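Local structure of uncharacterized protein (Uncultured organism, 5IBZ) at residues 19-30 / 123-131; 229-238 / 267-277. The protein is an uncharacterised member of the cyclase family, possibly with arylformamidase activity, and binds acetylphosphate in the crystal. All blocks are in the same frame, centred on the assembly; numbering follows the deposited sequence.

In the fold
Interaction 1 joins the loop 19-30 to the loop 123-131. Interaction 2 packs helix 233-239 beside helix 266-275. Their centres lie about 15 Å apart, on the same side of the chain's centre. They meet at the C-terminal end of helix 266-275. There W20 NE1 is 2.8 Å from R273 O, and N19 N is 2.8 Å from D274 O. Both are hydrogen bonds. Interaction 2 reaches the ligand directly, since H268 belongs to the acetylphosphate pocket along with R69, D115, H119, I250 and E281. Interaction 1 is more distant: the side chain of L126 is about 13 Å from a bound acetylphosphate.

Interaction 1 (19-30 / 123-131); sequences NWGKWGDDDQRG and GESLYNGVP
W20 lays one face of its indole against the backbone of Y127, N128 and G129. Its CB starts 3.8 Å from N128 OD1. N128 N and CA lie over CG and CD2, while CD1 touches CD1 of Y127. NE1 lies 3.2 Å from N128 N, but both are donors and do not bond; NE1 is hydrogen-bonded to the backbone O of R273. On the six-membered ring, CZ2 comes 3.2 Å from L126 O. CZ3 and CH2 meet G129 N and CA, with CZ3 3.4 Å from G129 N. CH2 ends at CB of S125. An alanine here removes the indole, which would probably uncover the backbone of N128 and G129 and leave R273 O without this donor.

The amide of N128 is gripped by three bonds. OD1 accepts from G21 N at 3.0 Å. ND2 donates to G24 O at 3.0 Å and to D27 O at 3.1 Å, both close to the amide plane. This fixes the amide's rotation. With CG of Y127 anti to the backbone N (chi1 165°), the ring reaches over to loop 19-30, where its hydroxyl donates to D27 OD2 at 2.6 Å, on the anti lone pair. The syn lone pair of that oxygen takes G30 N, an Asx motif. D27 OD1 accepts from R29 N, which makes an Asx turn. A water joins Y127 OH to W23 N and G24 O.

Two local motifs thus meet: the Asx turn of D27 in loop 19-30, and a G1 beta bulge, with G129 and V130 set opposite L126.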
loop_
_atom_site.group_PDB
_atom_site.type_symbol
_atom_site.label_atom_id
_atom_site.label_comp_id
_atom_site.label_asym_id
_atom_site.label_seq_id
_atom_site.Cartn_x
_atom_site.Cartn_y
_atom_site.Cartn_z
ATOM N N ASN B 19 6.600 -31.650 -18.921
ATOM C CA ASN B 19 7.992 -31.750 -18.534
ATOM C C ASN B 19 8.204 -32.188 -17.083
ATOM O O ASN B 19 9.285 -32.002 -16.536
ATOM C CB ASN B 19 8.690 -30.405 -18.757
ATOM C CG ASN B 19 8.901 -30.095 -20.203
ATOM O OD1 ASN B 19 9.178 -30.988 -21.009
ATOM N ND2 ASN B 19 8.800 -28.807 -20.552
ATOM N N TRP B 20 7.199 -32.783 -16.455
ATOM C CA TRP B 20 7.375 -33.252 -15.087
ATOM C C TRP B 20 8.477 -34.304 -15.046
ATOM O O TRP B 20 8.502 -35.214 -15.869
ATOM C CB TRP B 20 6.081 -33.829 -14.528
ATOM C CG TRP B 20 4.984 -32.816 -14.316
ATOM C CD1 TRP B 20 4.835 -31.592 -14.934
ATOM C CD2 TRP B 20 3.886 -32.946 -13.416
ATOM N NE1 TRP B 20 3.693 -30.971 -14.470
ATOM C CE2 TRP B 20 3.096 -31.783 -13.536
ATOM C CE3 TRP B 20 3.489 -33.939 -12.522
ATOM C CZ2 TRP B 20 1.932 -31.593 -12.777
ATOM C CZ3 TRP B 20 2.339 -33.749 -11.781
ATOM C CH2 TRP B 20 1.576 -32.594 -11.910
ATOM N N GLY B 21 9.395 -34.145 -14.095
ATOM C CA GLY B 21 10.525 -35.031 -13.956
ATOM C C GLY B 21 11.688 -34.811 -14.920
ATOM O O GLY B 21 12.741 -35.427 -14.738
ATOM N N LYS B 22 11.518 -33.972 -15.936
ATOM C CA LYS B 22 12.583 -33.754 -16.930
ATOM C C LYS B 22 13.876 -33.307 -16.270
ATOM O O LYS B 22 14.982 -33.678 -16.702
ATOM C CB LYS B 22 12.159 -32.705 -17.970
ATOM C CG LYS B 22 13.247 -32.380 -19.000
ATOM C CD LYS B 22 12.701 -31.583 -20.170
ATOM C CE LYS B 22 12.101 -32.491 -21.229
ATOM N NZ LYS B 22 11.462 -31.717 -22.357
ATOM N N TRP B 23 13.728 -32.479 -15.245
ATOM C CA TRP B 23 14.862 -31.935 -14.509
ATOM C C TRP B 23 14.867 -32.435 -13.072
ATOM O O TRP B 23 15.426 -31.793 -12.175
ATOM C CB TRP B 23 14.830 -30.407 -14.557
ATOM C CG TRP B 23 14.809 -29.868 -15.960
ATOM C CD1 TRP B 23 15.858 -29.798 -16.828
ATOM C CD2 TRP B 23 13.684 -29.307 -16.647
ATOM N NE1 TRP B 23 15.459 -29.249 -18.015
ATOM C CE2 TRP B 23 14.126 -28.930 -17.930
ATOM C CE3 TRP B 23 12.339 -29.088 -16.302
ATOM C CZ2 TRP B 23 13.282 -28.334 -18.864
ATOM C CZ3 TRP B 23 11.508 -28.525 -17.239
ATOM C CH2 TRP B 23 11.977 -28.146 -18.497
ATOM N N GLY B 24 14.254 -33.601 -12.864
ATOM C CA GLY B 24 14.199 -34.235 -11.562
ATOM C C GLY B 24 12.865 -33.991 -10.897
ATOM O O GLY B 24 12.231 -32.981 -11.146
ATOM N N ASP B 25 12.441 -34.900 -10.028
ATOM C CA ASP B 25 11.142 -34.750 -9.402
ATOM C C ASP B 25 11.149 -33.752 -8.232
ATOM O O ASP B 25 10.103 -33.462 -7.675
ATOM C CB ASP B 25 10.628 -36.123 -8.968
ATOM C CG ASP B 25 10.225 -36.994 -10.175
ATOM O OD1 ASP B 25 9.535 -36.477 -11.083
ATOM O OD2 ASP B 25 10.609 -38.174 -10.229
ATOM N N ASP B 26 12.312 -33.176 -7.916
ATOM C CA ASP B 26 12.347 -32.106 -6.907
ATOM C C ASP B 26 12.636 -30.736 -7.526
ATOM O O ASP B 26 12.700 -29.727 -6.816
ATOM C CB ASP B 26 13.380 -32.407 -5.806
ATOM C CG ASP B 26 12.896 -33.461 -4.821
ATOM O OD1 ASP B 26 11.672 -33.568 -4.611
ATOM O OD2 ASP B 26 13.744 -34.178 -4.248
ATOM N N ASP B 27 12.754 -30.679 -8.846
ATOM C CA ASP B 27 12.972 -29.417 -9.543
ATOM C C ASP B 27 11.864 -28.393 -9.287
ATOM O O ASP B 27 10.675 -28.723 -9.290
ATOM C CB ASP B 27 13.084 -29.643 -11.040
ATOM C CG ASP B 27 13.196 -28.352 -11.794
ATOM O OD1 ASP B 27 14.195 -27.625 -11.545
ATOM O OD2 ASP B 27 12.298 -28.064 -12.619
ATOM N N GLN B 28 12.276 -27.147 -9.085
ATOM C CA GLN B 28 11.349 -26.025 -8.983
ATOM C C GLN B 28 11.558 -24.950 -10.030
ATOM O O GLN B 28 10.887 -23.925 -9.960
ATOM C CB GLN B 28 11.438 -25.379 -7.597
ATOM C CG GLN B 28 11.030 -26.310 -6.485
ATOM C CD GLN B 28 10.990 -25.621 -5.141
ATOM O OE1 GLN B 28 10.437 -24.536 -5.004
ATOM N NE2 GLN B 28 11.591 -26.248 -4.136
ATOM N N ARG B 29 12.476 -25.151 -10.984
ATOM C CA ARG B 29 12.779 -24.100 -11.957
ATOM C C ARG B 29 12.144 -24.306 -13.328
ATOM O O ARG B 29 12.046 -23.362 -14.113
ATOM C CB ARG B 29 14.295 -23.945 -12.102
ATOM C CG ARG B 29 14.975 -23.666 -10.776
ATOM C CD ARG B 29 16.437 -23.462 -10.926
ATOM N NE ARG B 29 16.765 -22.153 -11.482
ATOM C CZ ARG B 29 17.291 -21.932 -12.682
ATOM N NH1 ARG B 29 17.526 -22.922 -13.543
ATOM N NH2 ARG B 29 17.588 -20.680 -13.033
ATOM N N GLY B 30 11.746 -25.525 -13.657
ATOM C CA GLY B 30 11.080 -25.754 -14.932
ATOM C C GLY B 30 11.947 -25.396 -16.128
ATOM O O GLY B 30 13.162 -25.670 -16.159
ATOM N N GLY B 123 -6.598 -28.175 -11.577
ATOM C CA GLY B 123 -6.652 -29.245 -10.593
ATOM C C GLY B 123 -5.910 -28.904 -9.309
ATOM O O GLY B 123 -5.790 -27.739 -8.954
ATOM N N GLU B 124 -5.443 -29.920 -8.587
ATOM C CA GLU B 124 -4.887 -29.697 -7.259
ATOM C C GLU B 124 -3.368 -29.656 -7.234
ATOM O O GLU B 124 -2.772 -29.524 -6.166
ATOM C CB GLU B 124 -5.394 -30.763 -6.297
ATOM C CG GLU B 124 -6.901 -30.651 -6.071
ATOM C CD GLU B 124 -7.446 -31.691 -5.111
ATOM O OE1 GLU B 124 -6.663 -32.539 -4.633
ATOM O OE2 GLU B 124 -8.666 -31.657 -4.836
ATOM N N SER B 125 -2.749 -29.755 -8.405
ATOM C CA SER B 125 -1.295 -29.792 -8.496
ATOM C C SER B 125 -0.764 -28.768 -9.477
ATOM O O SER B 125 -1.369 -28.507 -10.512
ATOM C CB SER B 125 -0.797 -31.176 -8.932
ATOM O OG SER B 125 -1.194 -32.193 -8.024
ATOM N N LEU B 126 0.392 -28.217 -9.118
ATOM C CA LEU B 126 1.133 -27.293 -9.960
ATOM C C LEU B 126 2.246 -28.046 -10.691
ATOM O O LEU B 126 2.357 -29.277 -10.582
ATOM C CB LEU B 126 1.702 -26.149 -9.119
ATOM C CG LEU B 126 0.720 -25.087 -8.623
ATOM C CD1 LEU B 126 -0.064 -25.540 -7.405
ATOM C CD2 LEU B 126 1.494 -23.845 -8.315
ATOM N N TYR B 127 3.068 -27.316 -11.443
ATOM C CA TYR B 127 4.227 -27.904 -12.121
ATOM C C TYR B 127 4.982 -28.914 -11.232
ATOM O O TYR B 127 5.217 -28.680 -10.053
ATOM C CB TYR B 127 5.193 -26.793 -12.605
ATOM C CG TYR B 127 6.543 -27.372 -12.973
ATOM C CD1 TYR B 127 6.688 -28.183 -14.093
ATOM C CD2 TYR B 127 7.639 -27.183 -12.164
ATOM C CE1 TYR B 127 7.915 -28.770 -14.397
ATOM C CE2 TYR B 127 8.864 -27.763 -12.457
ATOM C CZ TYR B 127 8.988 -28.559 -13.560
ATOM O OH TYR B 127 10.201 -29.148 -13.818
ATOM N N ASN B 128 5.327 -30.051 -11.825
ATOM C CA ASN B 128 6.127 -31.102 -11.194
ATOM C C ASN B 128 5.486 -31.712 -9.958
ATOM O O ASN B 128 6.161 -32.304 -9.112
ATOM C CB ASN B 128 7.525 -30.592 -10.828
ATOM C CG ASN B 128 8.604 -31.627 -11.087
ATOM O OD1 ASN B 128 8.376 -32.633 -11.758
ATOM N ND2 ASN B 128 9.776 -31.397 -10.534
ATOM N N GLY B 129 4.175 -31.597 -9.877
ATOM C CA GLY B 129 3.437 -32.260 -8.821
ATOM C C GLY B 129 3.370 -31.506 -7.504
ATOM O O GLY B 129 2.935 -32.061 -6.474
ATOM N N VAL B 130 3.788 -30.249 -7.530
ATOM C CA VAL B 130 3.748 -29.421 -6.323
ATOM C C VAL B 130 2.291 -29.256 -5.895
ATOM O O VAL B 130 1.446 -28.902 -6.702
ATOM C CB VAL B 130 4.412 -28.069 -6.561
ATOM C CG1 VAL B 130 4.120 -27.097 -5.424
ATOM C CG2 VAL B 130 5.897 -28.243 -6.747
ATOM N N PRO B 131 1.974 -29.580 -4.626
ATOM C CA PRO B 131 0.577 -29.430 -4.221
ATOM C C PRO B 131 0.146 -27.983 -4.130
ATOM O O PRO B 131 0.950 -27.136 -3.706
ATOM C CB PRO B 131 0.530 -30.084 -2.834
ATOM C CG PRO B 131 1.929 -30.087 -2.339
ATOM C CD PRO B 131 2.813 -30.156 -3.561
HETATM O O HOH W 1 11.416 -31.769 -13.642
HETATM O O HOH W 2 7.990 -31.701 -7.178
HETATM O O HOH W 3 7.559 -35.050 -10.487
#

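Interaction 2 (229-238 / 267-277); sequences IGSDTVPWIH and VHGNLLRDLGV. With UVW (acetylphosphate), chain F.
V234 fits as a knob into a hole formed by V267, N270, L271 and L275. The two helices are consecutive in the alpha/beta fold. Helix 233-239 precedes strand 244-247, and helix 266-275 makes the beta-alpha-beta crossover from that strand to the parallel strand 278-281. The axes of segments 233-238 and 267-275 approach to 10.4 Å and cross at -27°.

The two methyls of V234 part over the hole. CG1 meets N270 CB at 3.8 Å, the side chains crossing at about a right angle. CG2 meets V267 CG1 at 4.0 Å, where the two valines slide past each other in opposite directions. I229 CD1 comes across V267 to touch the same CG1.

I237 stands nearly perpendicular to L271, with CD1 4.0 Å from L271 CD2. Its CG2 also reaches V277 CG1. L275 lies across H238, and its CD1 is 3.8 Å from H238 CB. The contact is thus almost wholly apolar.

H268, on helix 266-275, takes no part in this packing but carries the ligand contact. Its ND1 is hydrogen-bonded to E253 OE2. Its NE2 donates a short bond of 2.5 Å, in the plane of the ring, to O2P of acetylphosphate.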
loop_
_atom_site.group_PDB
_atom_site.type_symbol
_atom_site.label_atom_id
_atom_site.label_comp_id
_atom_site.label_asym_id
_atom_site.label_seq_id
_atom_site.Cartn_x
_atom_site.Cartn_y
_atom_site.Cartn_z
ATOM N N ILE B 229 -1.937 -15.918 -28.320
ATOM C CA ILE B 229 -1.639 -17.247 -28.837
ATOM C C ILE B 229 -2.729 -18.260 -28.498
ATOM O O ILE B 229 -3.426 -18.163 -27.488
ATOM C CB ILE B 229 -0.255 -17.768 -28.353
ATOM C CG1 ILE B 229 -0.170 -17.877 -26.826
ATOM C CG2 ILE B 229 0.831 -16.876 -28.941
ATOM C CD1 ILE B 229 1.108 -18.575 -26.323
ATOM N N GLY B 230 -2.894 -19.220 -29.409
ATOM C CA GLY B 230 -3.882 -20.271 -29.258
ATOM C C GLY B 230 -3.299 -21.601 -28.821
ATOM O O GLY B 230 -2.097 -21.746 -28.639
ATOM N N SER B 231 -4.180 -22.577 -28.649
ATOM C CA SER B 231 -3.783 -23.857 -28.076
ATOM C C SER B 231 -2.754 -24.621 -28.920
ATOM O O SER B 231 -1.959 -25.375 -28.362
ATOM C CB SER B 231 -5.008 -24.739 -27.851
ATOM O OG SER B 231 -5.637 -25.016 -29.083
ATOM N N ASP B 232 -2.745 -24.458 -30.243
ATOM C CA ASP B 232 -1.820 -25.266 -31.040
ATOM C C ASP B 232 -0.405 -24.684 -31.042
ATOM O O ASP B 232 0.499 -25.260 -31.649
ATOM C CB ASP B 232 -2.373 -25.491 -32.475
ATOM C CG ASP B 232 -1.972 -24.424 -33.485
ATOM O OD1 ASP B 232 -1.567 -23.303 -33.118
ATOM O OD2 ASP B 232 -2.104 -24.731 -34.691
ATOM N N THR B 233 -0.176 -23.598 -30.301
ATOM C CA THR B 233 1.188 -23.118 -30.109
ATOM C C THR B 233 1.909 -23.888 -28.991
ATOM O O THR B 233 3.133 -23.860 -28.898
ATOM C CB THR B 233 1.239 -21.604 -29.792
ATOM O OG1 THR B 233 0.685 -21.348 -28.493
ATOM C CG2 THR B 233 0.502 -20.785 -30.876
ATOM N N VAL B 234 1.160 -24.601 -28.153
ATOM C CA VAL B 234 1.749 -25.212 -26.961
ATOM C C VAL B 234 2.718 -26.369 -27.314
ATOM O O VAL B 234 3.838 -26.418 -26.778
ATOM C CB VAL B 234 0.644 -25.660 -25.987
ATOM C CG1 VAL B 234 1.218 -26.521 -24.880
ATOM C CG2 VAL B 234 -0.033 -24.433 -25.358
ATOM N N PRO B 235 2.321 -27.279 -28.215
ATOM C CA PRO B 235 3.305 -28.321 -28.531
ATOM C C PRO B 235 4.563 -27.724 -29.179
ATOM O O PRO B 235 5.670 -28.229 -28.966
ATOM C CB PRO B 235 2.554 -29.232 -29.495
ATOM C CG PRO B 235 1.106 -29.016 -29.194
ATOM C CD PRO B 235 1.016 -27.543 -28.834
ATOM N N TRP B 236 4.386 -26.670 -29.968
ATOM C CA TRP B 236 5.527 -26.007 -30.613
ATOM C C TRP B 236 6.466 -25.386 -29.571
ATOM O O TRP B 236 7.685 -25.532 -29.655
ATOM C CB TRP B 236 5.021 -24.955 -31.596
ATOM C CG TRP B 236 6.075 -24.229 -32.351
ATOM C CD1 TRP B 236 6.787 -24.679 -33.437
ATOM C CD2 TRP B 236 6.540 -22.909 -32.084
ATOM N NE1 TRP B 236 7.650 -23.699 -33.866
ATOM C CE2 TRP B 236 7.520 -22.608 -33.045
ATOM C CE3 TRP B 236 6.211 -21.944 -31.126
ATOM C CZ2 TRP B 236 8.180 -21.384 -33.072
ATOM C CZ3 TRP B 236 6.873 -20.733 -31.155
ATOM C CH2 TRP B 236 7.842 -20.465 -32.116
ATOM N N ILE B 237 5.896 -24.691 -28.601
ATOM C CA ILE B 237 6.679 -24.117 -27.518
ATOM C C ILE B 237 7.480 -25.199 -26.814
ATOM O O ILE B 237 8.653 -25.004 -26.481
ATOM C CB ILE B 237 5.749 -23.365 -26.528
ATOM C CG1 ILE B 237 5.260 -22.069 -27.177
ATOM C CG2 ILE B 237 6.492 -23.046 -25.250
ATOM C CD1 ILE B 237 4.049 -21.446 -26.516
ATOM N N HIS B 238 6.848 -26.346 -26.580
ATOM C CA HIS B 238 7.543 -27.505 -26.014
ATOM C C HIS B 238 8.691 -28.015 -26.893
ATOM O O HIS B 238 9.807 -28.214 -26.390
ATOM C CB HIS B 238 6.555 -28.651 -25.761
ATOM C CG HIS B 238 7.205 -29.914 -25.277
ATOM N ND1 HIS B 238 7.216 -31.076 -26.018
ATOM C CD2 HIS B 238 7.860 -30.200 -24.124
ATOM C CE1 HIS B 238 7.855 -32.019 -25.343
ATOM N NE2 HIS B 238 8.243 -31.518 -24.187
ATOM N N VAL B 267 -4.061 -22.488 -22.392
ATOM C CA VAL B 267 -2.628 -22.233 -22.618
ATOM C C VAL B 267 -1.923 -21.898 -21.298
ATOM O O VAL B 267 -0.806 -22.353 -21.055
ATOM C CB VAL B 267 -2.401 -21.109 -23.652
ATOM C CG1 VAL B 267 -0.915 -20.802 -23.810
ATOM C CG2 VAL B 267 -3.022 -21.503 -24.999
ATOM N N HIS B 268 -2.554 -21.097 -20.442
ATOM C CA HIS B 268 -1.995 -20.820 -19.121
ATOM C C HIS B 268 -1.692 -22.107 -18.370
ATOM O O HIS B 268 -0.608 -22.296 -17.816
ATOM C CB HIS B 268 -2.970 -20.007 -18.279
ATOM C CG HIS B 268 -2.877 -18.539 -18.507
ATOM N ND1 HIS B 268 -3.437 -17.926 -19.605
ATOM C CD2 HIS B 268 -2.287 -17.562 -17.785
ATOM C CE1 HIS B 268 -3.196 -16.630 -19.546
ATOM N NE2 HIS B 268 -2.500 -16.383 -18.451
ATOM N N GLY B 269 -2.676 -22.985 -18.346
ATOM C CA GLY B 269 -2.547 -24.244 -17.641
ATOM C C GLY B 269 -1.454 -25.106 -18.226
ATOM O O GLY B 269 -0.614 -25.652 -17.497
ATOM N N ASN B 270 -1.459 -25.260 -19.546
ATOM C CA ASN B 270 -0.473 -26.118 -20.189
ATOM C C ASN B 270 0.938 -25.541 -20.035
ATOM O O ASN B 270 1.870 -26.280 -19.750
ATOM C CB ASN B 270 -0.787 -26.313 -21.677
ATOM C CG ASN B 270 -2.015 -27.189 -21.928
ATOM O OD1 ASN B 270 -2.698 -27.019 -22.933
ATOM N ND2 ASN B 270 -2.278 -28.130 -21.043
ATOM N N LEU B 271 1.111 -24.229 -20.227
ATOM C CA LEU B 271 2.460 -23.688 -20.117
ATOM C C LEU B 271 2.984 -23.732 -18.688
ATOM O O LEU B 271 4.072 -24.245 -18.429
ATOM C CB LEU B 271 2.526 -22.258 -20.630
ATOM C CG LEU B 271 2.345 -22.099 -22.139
ATOM C CD1 LEU B 271 2.552 -20.628 -22.517
ATOM C CD2 LEU B 271 3.237 -22.994 -22.967
ATOM N N LEU B 272 2.219 -23.194 -17.745
ATOM C CA LEU B 272 2.727 -23.089 -16.374
ATOM C C LEU B 272 2.819 -24.428 -15.660
ATOM O O LEU B 272 3.877 -24.782 -15.147
ATOM C CB LEU B 272 1.845 -22.141 -15.570
ATOM C CG LEU B 272 1.896 -20.688 -16.085
ATOM C CD1 LEU B 272 0.830 -19.872 -15.395
ATOM C CD2 LEU B 272 3.249 -20.024 -15.930
ATOM N N ARG B 273 1.721 -25.173 -15.643
ATOM C CA ARG B 273 1.696 -26.461 -14.956
ATOM C C ARG B 273 2.365 -27.596 -15.718
ATOM O O ARG B 273 3.178 -28.319 -15.149
ATOM C CB ARG B 273 0.258 -26.865 -14.636
ATOM C CG ARG B 273 0.146 -28.237 -14.015
ATOM C CD ARG B 273 -1.276 -28.655 -13.961
ATOM N NE ARG B 273 -1.496 -29.857 -13.185
ATOM C CZ ARG B 273 -1.547 -31.090 -13.666
ATOM N NH1 ARG B 273 -1.323 -31.327 -14.955
ATOM N NH2 ARG B 273 -1.804 -32.108 -12.846
ATOM N N ASP B 274 2.001 -27.798 -16.979
ATOM C CA ASP B 274 2.461 -28.993 -17.660
ATOM C C ASP B 274 3.918 -28.846 -18.135
ATOM O O ASP B 274 4.718 -29.772 -17.954
ATOM C CB ASP B 274 1.527 -29.323 -18.831
ATOM C CG ASP B 274 0.114 -29.666 -18.380
ATOM O OD1 ASP B 274 -0.035 -30.216 -17.280
ATOM O OD2 ASP B 274 -0.846 -29.386 -19.128
ATOM N N LEU B 275 4.262 -27.720 -18.761
ATOM C CA LEU B 275 5.619 -27.528 -19.302
ATOM C C LEU B 275 6.604 -26.815 -18.372
ATOM O O LEU B 275 7.828 -26.915 -18.560
ATOM C CB LEU B 275 5.549 -26.739 -20.615
ATOM C CG LEU B 275 4.697 -27.317 -21.743
ATOM C CD1 LEU B 275 4.921 -26.501 -23.020
ATOM C CD2 LEU B 275 4.984 -28.779 -21.976
ATOM N N GLY B 276 6.092 -26.081 -17.389
ATOM C CA GLY B 276 6.950 -25.268 -16.551
ATOM C C GLY B 276 7.597 -24.130 -17.337
ATOM O O GLY B 276 8.718 -23.704 -17.046
ATOM N N VAL B 277 6.869 -23.609 -18.320
ATOM C CA VAL B 277 7.315 -22.481 -19.147
ATOM C C VAL B 277 6.719 -21.178 -18.607
ATOM O O VAL B 277 5.530 -21.105 -18.345
ATOM C CB VAL B 277 6.910 -22.728 -20.612
ATOM C CG1 VAL B 277 7.092 -21.474 -21.469
ATOM C CG2 VAL B 277 7.734 -23.889 -21.201
HETATM C C1 UVW F . -5.628 -13.082 -16.203
HETATM O O1 UVW F . -5.569 -12.558 -15.143
HETATM C C1M UVW F . -6.982 -13.312 -16.869
HETATM O O2 UVW F . -4.471 -13.497 -16.869
HETATM P P UVW F . -2.971 -13.442 -16.198
HETATM O O1P UVW F . -2.978 -14.011 -14.799
HETATM O O2P UVW F . -2.086 -14.264 -17.107
HETATM O O3P UVW F . -2.443 -12.032 -16.136
#